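Local coordinates for methyl-accepting chemotaxis protein (Vibrio cholerae, PDB 6CEQ) that senses oxygen as a chemoreceptor with two heme-binding PAS domains, of which this is the second, at residues A[11-14]-A[15-19]. Residues are numbered along the deposited sequence; the frame is centred on the assembly and turned at random.
Sequences MADK and EGIIQ. With HEM (protoporphyrin IX containing Fe), chain D.
Asp13 holds Gly16 through its backbone and Ile17 through its carboxylate. Its carbonyl O accepts the N-H of Gly16 (N to O 2.9 Å), closing a type I turn over Asp13 to Gly16; the donor stands above the carbonyl plane. The carboxylate folds over the same turn: chi1 of 63° sets CG between the backbone N and the carbonyl carbon, and OD1 takes the N-H of Ile17 at 2.7 Å from N, met from above the carboxylate plane. Gly16 has a positive phi (84°), as the bulge position requires. This type I turn plus G1 beta bulge closes the hairpin of strands 8-12 and 18-21, the first two in chain order of the antiparallel PAS sheet. Two backbone bonds join its arms, Asp13 N to Ile17 O at 3.0 Å and Gln19 N to Met11 O at 2.7 Å, flanking the non-hydrogen-bonded pair Ala12 and Ile18. In van der Waals contact, the Ile17 side chain lies alongside that of Asp13, its CB 3.5 Å from Asp13 OD1. On the sheet face it shares with Ile18, Ala12 has its CB 3.7 Å from CBB of a heme vinyl group; Met11 also lines the pocket. Arg64 NH2 hydrogen-bonds Glu15 O within the turn.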
ATOM      1  N   MET A  11      -3.877  -4.817  -0.368  1.00 15.47           N
ATOM      2  CA  MET A  11      -3.400  -6.019  -1.057  1.00 16.23           C
ATOM      3  C   MET A  11      -3.379  -5.820  -2.573  1.00 18.60           C
ATOM      4  O   MET A  11      -4.260  -5.162  -3.133  1.00 18.51           O
ATOM      5  CB  MET A  11      -4.285  -7.230  -0.715  1.00 25.28           C
ATOM      6  CG  MET A  11      -4.323  -7.590   0.768  1.00 31.76           C
ATOM      7  SD  MET A  11      -5.871  -8.376   1.253  1.00 49.02           S
ATOM      8  CE  MET A  11      -6.202  -9.436  -0.148  1.00 39.54           C
ATOM      9  N   ALA A  12      -2.383  -6.408  -3.242  1.00 20.06           N
ATOM     10  CA  ALA A  12      -2.296  -6.368  -4.700  1.00 20.74           C
ATOM     11  C   ALA A  12      -1.972  -7.758  -5.240  1.00 23.66           C
ATOM     12  O   ALA A  12      -1.492  -8.627  -4.513  1.00 20.82           O
ATOM     13  CB  ALA A  12      -1.239  -5.360  -5.175  1.00 18.98           C
ATOM     14  N   ASP A  13      -2.236  -7.971  -6.530  1.00 21.57           N
ATOM     15  CA  ASP A  13      -1.834  -9.231  -7.141  1.00 29.85           C
ATOM     16  C   ASP A  13      -0.407  -9.128  -7.679  1.00 26.95           C
ATOM     17  O   ASP A  13       0.262  -8.100  -7.546  1.00 28.56           O
ATOM     18  CB  ASP A  13      -2.823  -9.678  -8.226  1.00 28.11           C
ATOM     19  CG  ASP A  13      -2.918  -8.714  -9.411  1.00 35.73           C
ATOM     20  OD1 ASP A  13      -2.037  -7.844  -9.595  1.00 36.26           O
ATOM     21  OD2 ASP A  13      -3.894  -8.849 -10.186  1.00 38.43           O
ATOM     22  N   LYS A  14       0.076 -10.235  -8.263  1.00 37.83           N
ATOM     23  CA  LYS A  14       1.451 -10.295  -8.759  1.00 43.73           C
ATOM     24  C   LYS A  14       1.719  -9.266  -9.850  1.00 35.17           C
ATOM     25  O   LYS A  14       2.846  -8.774  -9.969  1.00 34.99           O
ATOM     26  CB  LYS A  14       1.753 -11.699  -9.284  1.00 41.44           C
ATOM     27  CG  LYS A  14       2.189 -12.653  -8.207  1.00 38.58           C
ATOM     28  CD  LYS A  14       2.878 -13.879  -8.790  1.00 43.46           C
ATOM     29  CE  LYS A  14       1.953 -14.619  -9.738  1.00 50.54           C
ATOM     30  NZ  LYS A  14       2.609 -15.822 -10.320  1.00 54.37           N
ATOM     31  N   GLU A  15       0.716  -8.956 -10.676  1.00 43.38           N
ATOM     32  CA  GLU A  15       0.842  -7.927 -11.706  1.00 37.97           C
ATOM     33  C   GLU A  15       0.670  -6.513 -11.153  1.00 38.45           C
ATOM     34  O   GLU A  15       0.609  -5.562 -11.941  1.00 31.98           O
ATOM     35  CB  GLU A  15      -0.147  -8.172 -12.865  1.00 50.70           C
ATOM     36  CG  GLU A  15       0.203  -9.337 -13.782  1.00 67.46           C
ATOM     37  CD  GLU A  15       0.130 -10.700 -13.116  1.00 86.67           C
ATOM     38  OE1 GLU A  15      -0.803 -10.943 -12.312  1.00 97.93           O
ATOM     39  OE2 GLU A  15       1.048 -11.513 -13.382  1.00 78.80           O
ATOM     40  N   GLY A  16       0.534  -6.351  -9.833  1.00 35.76           N
ATOM     41  CA  GLY A  16       0.482  -5.032  -9.246  1.00 29.67           C
ATOM     42  C   GLY A  16      -0.875  -4.380  -9.262  1.00 20.84           C
ATOM     43  O   GLY A  16      -0.959  -3.176  -9.006  1.00 23.94           O
ATOM     44  N   ILE A  17      -1.938  -5.126  -9.515  1.00 25.22           N
ATOM     45  CA  ILE A  17      -3.278  -4.558  -9.512  1.00 20.52           C
ATOM     46  C   ILE A  17      -3.808  -4.597  -8.093  1.00 22.63           C
ATOM     47  O   ILE A  17      -3.857  -5.672  -7.471  1.00 22.21           O
ATOM     48  CB  ILE A  17      -4.214  -5.300 -10.469  1.00 25.22           C
ATOM     49  CG1 ILE A  17      -3.652  -5.273 -11.892  1.00 30.55           C
ATOM     50  CG2 ILE A  17      -5.601  -4.664 -10.414  1.00 27.09           C
ATOM     51  CD1 ILE A  17      -3.429  -3.872 -12.430  1.00 38.90           C
ATOM     52  N   ILE A  18      -4.217  -3.442  -7.576  1.00 20.40           N
ATOM     53  CA  ILE A  18      -4.734  -3.378  -6.218  1.00 22.15           C
ATOM     54  C   ILE A  18      -6.012  -4.200  -6.140  1.00 24.13           C
ATOM     55  O   ILE A  18      -6.898  -4.078  -6.990  1.00 24.83           O
ATOM     56  CB  ILE A  18      -4.980  -1.924  -5.803  1.00 22.17           C
ATOM     57  CG1 ILE A  18      -3.663  -1.147  -5.753  1.00 21.86           C
ATOM     58  CG2 ILE A  18      -5.653  -1.882  -4.461  1.00 23.86           C
ATOM     59  CD1 ILE A  18      -3.849   0.349  -5.536  1.00 23.00           C
ATOM     60  N   GLN A  19      -6.074  -5.086  -5.151  1.00 20.19           N
ATOM     61  CA  GLN A  19      -7.212  -5.981  -4.982  1.00 22.58           C
ATOM     62  C   GLN A  19      -8.123  -5.612  -3.824  1.00 29.72           C
ATOM     63  O   GLN A  19      -9.324  -5.878  -3.899  1.00 23.27           O
ATOM     64  CB  GLN A  19      -6.729  -7.424  -4.782  1.00 27.18           C
ATOM     65  CG  GLN A  19      -5.826  -7.929  -5.902  1.00 34.09           C
ATOM     66  CD  GLN A  19      -6.566  -8.058  -7.223  1.00 39.72           C
ATOM     67  OE1 GLN A  19      -6.163  -7.484  -8.236  1.00 41.53           O
ATOM     68  NE2 GLN A  19      -7.651  -8.824  -7.218  1.00 55.59           N
TER
HETATM   69  CHA HEM D 401       6.397   3.068  -1.285  1.00 15.68           C
HETATM   70  CHB HEM D 401       4.435  -1.136  -2.677  1.00 18.23           C
HETATM   71  CHC HEM D 401       0.115   1.144  -2.793  1.00 17.78           C
HETATM   72  CHD HEM D 401       2.562   5.301  -3.259  1.00 20.13           C
HETATM   73  C1A HEM D 401       6.191   1.724  -1.508  1.00 21.77           C
HETATM   74  C2A HEM D 401       7.081   0.698  -1.134  1.00 19.70           C
HETATM   75  C3A HEM D 401       6.540  -0.487  -1.521  1.00 21.09           C
HETATM   76  C4A HEM D 401       5.309  -0.207  -2.146  1.00 20.82           C
HETATM   77  CMA HEM D 401       7.149  -1.851  -1.323  1.00 21.72           C
HETATM   78  CAA HEM D 401       8.400   0.882  -0.428  1.00 17.89           C
HETATM   79  CBA HEM D 401       9.448   1.379  -1.426  1.00 21.96           C
HETATM   80  CGA HEM D 401      10.719   1.720  -0.692  1.00 31.32           C
HETATM   81  O1A HEM D 401      10.667   2.131   0.489  1.00 26.50           O
HETATM   82  O2A HEM D 401      11.824   1.594  -1.263  1.00 24.62           O
HETATM   83  C1B HEM D 401       3.061  -0.865  -2.748  1.00 17.83           C
HETATM   84  C2B HEM D 401       2.083  -1.887  -2.880  1.00 19.17           C
HETATM   85  C3B HEM D 401       0.864  -1.277  -2.914  1.00 23.30           C
HETATM   86  C4B HEM D 401       1.126   0.177  -2.796  1.00 19.54           C
HETATM   87  CMB HEM D 401       2.345  -3.369  -2.967  1.00 23.06           C
HETATM   88  CAB HEM D 401      -0.451  -1.931  -3.044  1.00 25.29           C
HETATM   89  CBB HEM D 401      -0.721  -3.026  -2.339  1.00 22.05           C
HETATM   90  C1C HEM D 401       0.386   2.498  -2.957  1.00 21.93           C
HETATM   91  C2C HEM D 401      -0.559   3.524  -3.111  1.00 20.91           C
HETATM   92  C3C HEM D 401       0.141   4.715  -3.245  1.00 20.50           C
HETATM   93  C4C HEM D 401       1.527   4.401  -3.169  1.00 19.52           C
HETATM   94  CMC HEM D 401      -2.058   3.362  -3.129  1.00 17.27           C
HETATM   95  CAC HEM D 401      -0.443   6.055  -3.429  1.00 20.99           C
HETATM   96  CBC HEM D 401      -1.531   6.407  -2.751  1.00 33.42           C
HETATM   97  C1D HEM D 401       3.799   5.020  -2.674  1.00 16.61           C
HETATM   98  C2D HEM D 401       4.770   6.071  -2.350  1.00 21.53           C
HETATM   99  C3D HEM D 401       5.832   5.451  -1.803  1.00 19.07           C
HETATM  100  C4D HEM D 401       5.514   4.018  -1.788  1.00 16.88           C
HETATM  101  CMD HEM D 401       4.610   7.551  -2.586  1.00 19.79           C
HETATM  102  CAD HEM D 401       7.096   6.100  -1.305  1.00 22.40           C
HETATM  103  CBD HEM D 401       7.780   6.839  -2.455  1.00 31.11           C
HETATM  104  CGD HEM D 401       8.059   5.876  -3.579  1.00 35.39           C
HETATM  105  O1D HEM D 401       7.478   6.012  -4.679  1.00 27.03           O
HETATM  106  O2D HEM D 401       8.872   4.939  -3.414  1.00 52.07           O
HETATM  107  NA  HEM D 401       5.110   1.148  -2.127  1.00 14.51           N
HETATM  108  NB  HEM D 401       2.458   0.332  -2.701  1.00 18.46           N
HETATM  109  NC  HEM D 401       1.636   3.048  -2.994  1.00 16.69           N
HETATM  110  ND  HEM D 401       4.296   3.825  -2.319  1.00 19.67           N
HETATM  111 FE   HEM D 401       3.461   2.169  -2.509  1.00 19.08          FE
HETATM  112  O   HOH W   1       2.618   2.145  -0.100  1.00 18.86           O